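Local coordinates for protein putative aldehyde dehydrogenase (Burkholderia cenocepacia, PDB 4YWE) that probably oxidises aldehydes with NAD or NADP as acceptor, and binds calcium and magnesium ions, at residues A[43-48]-A[211-216]. Sequence-based numbering, arbitrary orientation.
Sequences IARGTA and TGYGHE. With EDO (1,2-ethanediol), chain I.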
# COMPACT_ATOMS: atom_id res chain seq x y z
N ILE A 43 -22.88 -38.18 -9.65
CA ILE A 43 -22.14 -37.58 -8.55
C ILE A 43 -22.79 -37.97 -7.23
O ILE A 43 -23.97 -38.34 -7.20
CB ILE A 43 -22.06 -36.04 -8.68
CG1 ILE A 43 -23.46 -35.45 -8.87
CG2 ILE A 43 -21.15 -35.65 -9.84
CD1 ILE A 43 -23.47 -33.94 -9.02
N ALA A 44 -22.03 -37.89 -6.15
CA ALA A 44 -22.54 -38.18 -4.82
C ALA A 44 -23.57 -37.14 -4.39
O ALA A 44 -23.32 -35.94 -4.50
CB ALA A 44 -21.41 -38.26 -3.81
N ARG A 45 -24.71 -37.60 -3.90
CA ARG A 45 -25.74 -36.71 -3.38
C ARG A 45 -25.40 -36.32 -1.95
O ARG A 45 -25.83 -36.97 -1.00
CB ARG A 45 -27.12 -37.36 -3.45
CG ARG A 45 -28.26 -36.46 -2.99
CD ARG A 45 -29.61 -37.14 -3.16
NE ARG A 45 -30.70 -36.29 -2.70
CZ ARG A 45 -31.99 -36.60 -2.82
NH1 ARG A 45 -32.35 -37.74 -3.40
NH2 ARG A 45 -32.92 -35.77 -2.38
N GLY A 46 -24.61 -35.26 -1.80
CA GLY A 46 -24.12 -34.84 -0.50
C GLY A 46 -25.18 -34.31 0.44
O GLY A 46 -26.07 -33.56 0.04
N THR A 47 -25.07 -34.69 1.71
CA THR A 47 -25.99 -34.23 2.73
C THR A 47 -25.21 -33.63 3.90
O THR A 47 -23.99 -33.51 3.84
CB THR A 47 -26.90 -35.37 3.24
OG1 THR A 47 -26.09 -36.48 3.65
CG2 THR A 47 -27.84 -35.82 2.13
N ALA A 48 -25.93 -33.27 4.96
CA ALA A 48 -25.33 -32.63 6.14
C ALA A 48 -24.17 -33.42 6.77
O ALA A 48 -23.17 -32.81 7.16
CB ALA A 48 -26.42 -32.36 7.19
N THR A 211 -20.14 -32.72 -3.43
CA THR A 211 -21.15 -32.55 -4.46
C THR A 211 -22.54 -32.72 -3.85
O THR A 211 -22.68 -33.28 -2.77
CB THR A 211 -20.97 -33.54 -5.62
OG1 THR A 211 -21.01 -34.88 -5.11
CG2 THR A 211 -19.64 -33.31 -6.32
N GLY A 212 -23.56 -32.24 -4.55
CA GLY A 212 -24.93 -32.37 -4.07
C GLY A 212 -25.82 -31.21 -4.44
O GLY A 212 -25.38 -30.24 -5.07
N TYR A 213 -27.09 -31.30 -4.04
CA TYR A 213 -28.05 -30.25 -4.33
C TYR A 213 -27.80 -29.02 -3.46
O TYR A 213 -27.30 -29.14 -2.34
CB TYR A 213 -29.48 -30.75 -4.12
CG TYR A 213 -29.92 -31.81 -5.10
CD1 TYR A 213 -30.03 -31.52 -6.46
CD2 TYR A 213 -30.25 -33.09 -4.67
CE1 TYR A 213 -30.43 -32.49 -7.36
CE2 TYR A 213 -30.65 -34.06 -5.57
CZ TYR A 213 -30.74 -33.76 -6.91
OH TYR A 213 -31.15 -34.72 -7.81
N GLY A 214 -28.14 -27.85 -3.99
CA GLY A 214 -27.99 -26.61 -3.25
C GLY A 214 -28.84 -26.58 -1.99
O GLY A 214 -28.40 -26.11 -0.95
N HIS A 215 -30.07 -27.09 -2.10
CA HIS A 215 -31.00 -27.07 -0.98
C HIS A 215 -30.69 -28.16 0.04
O HIS A 215 -31.33 -28.25 1.09
CB HIS A 215 -32.44 -27.22 -1.48
CG HIS A 215 -32.77 -28.58 -2.00
ND1 HIS A 215 -32.61 -28.93 -3.32
CD2 HIS A 215 -33.25 -29.69 -1.37
CE1 HIS A 215 -32.98 -30.19 -3.49
NE2 HIS A 215 -33.37 -30.67 -2.32
N GLU A 216 -29.70 -28.99 -0.26
CA GLU A 216 -29.25 -30.02 0.67
C GLU A 216 -27.82 -29.77 1.13
O GLU A 216 -27.59 -29.28 2.23
CB GLU A 216 -29.37 -31.41 0.04
CG GLU A 216 -30.80 -31.92 -0.08
CD GLU A 216 -30.88 -33.35 -0.58
OE1 GLU A 216 -29.94 -33.79 -1.28
OE2 GLU A 216 -31.88 -34.03 -0.27
C1 EDO I . -29.06 -30.81 4.79
O1 EDO I . -29.17 -29.56 4.10
C2 EDO I . -29.16 -31.96 3.79
O2 EDO I . -29.08 -33.21 4.49
O HOH W 1 -19.32 -36.80 -6.69
O HOH W 2 -27.29 -33.40 -2.08
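Arg45 and Glu216 form a side-on, two-pronged salt bridge, with one hydrogen bond to each carboxylate oxygen. Arg45 NE points at Glu216 OE1 over 3.0 Å, almost straight at 175°, and uses the syn lone pair of that oxygen. The second bond is more bent: Arg45 NH2 lies 2.9 Å from Glu216 OE2 and comes from above the carboxylate plane. The arginine chain is fully extended, with CG anti to the backbone N (chi1 -177°), which carries the guanidinium out to the acid. Tyr213 turns a ring edge to one face of this group, with CE2 3.6 Å from Arg45 NE and the two planes nearly perpendicular. Arg45 NH1 has a long, weak ion pair with Glu27.

At the other end Thr211 carries the contact. Its OG1 donates to Ala44 O at 2.6 Å, in the carbonyl plane and on a lone pair. A water bridges Thr211 OG1 and Ala44 N. The contact ties the end of strand 38-44, part of a two-stranded antiparallel sheet, to the turn between strand 207-209 and helix 214-223. Gly212 in this turn and Gly214 at the start of the helix fit a GxGxxA pattern, consistent with a Rossmann-type strand-turn-helix. The backbones come close at Gly46 and Gly212, whose CA atoms are 4.4 Å apart. Gly46 N gives a weak bond to Thr211 O. A second water is held by Gly46 O, Tyr213 N and Glu216 OE1, so this carboxylate oxygen has two donors. An ethanediol, probably from the crystallisation liquor, accepts a hydrogen bond from Ala48 N; its other hydroxyl lies doubtfully close to Glu216 O.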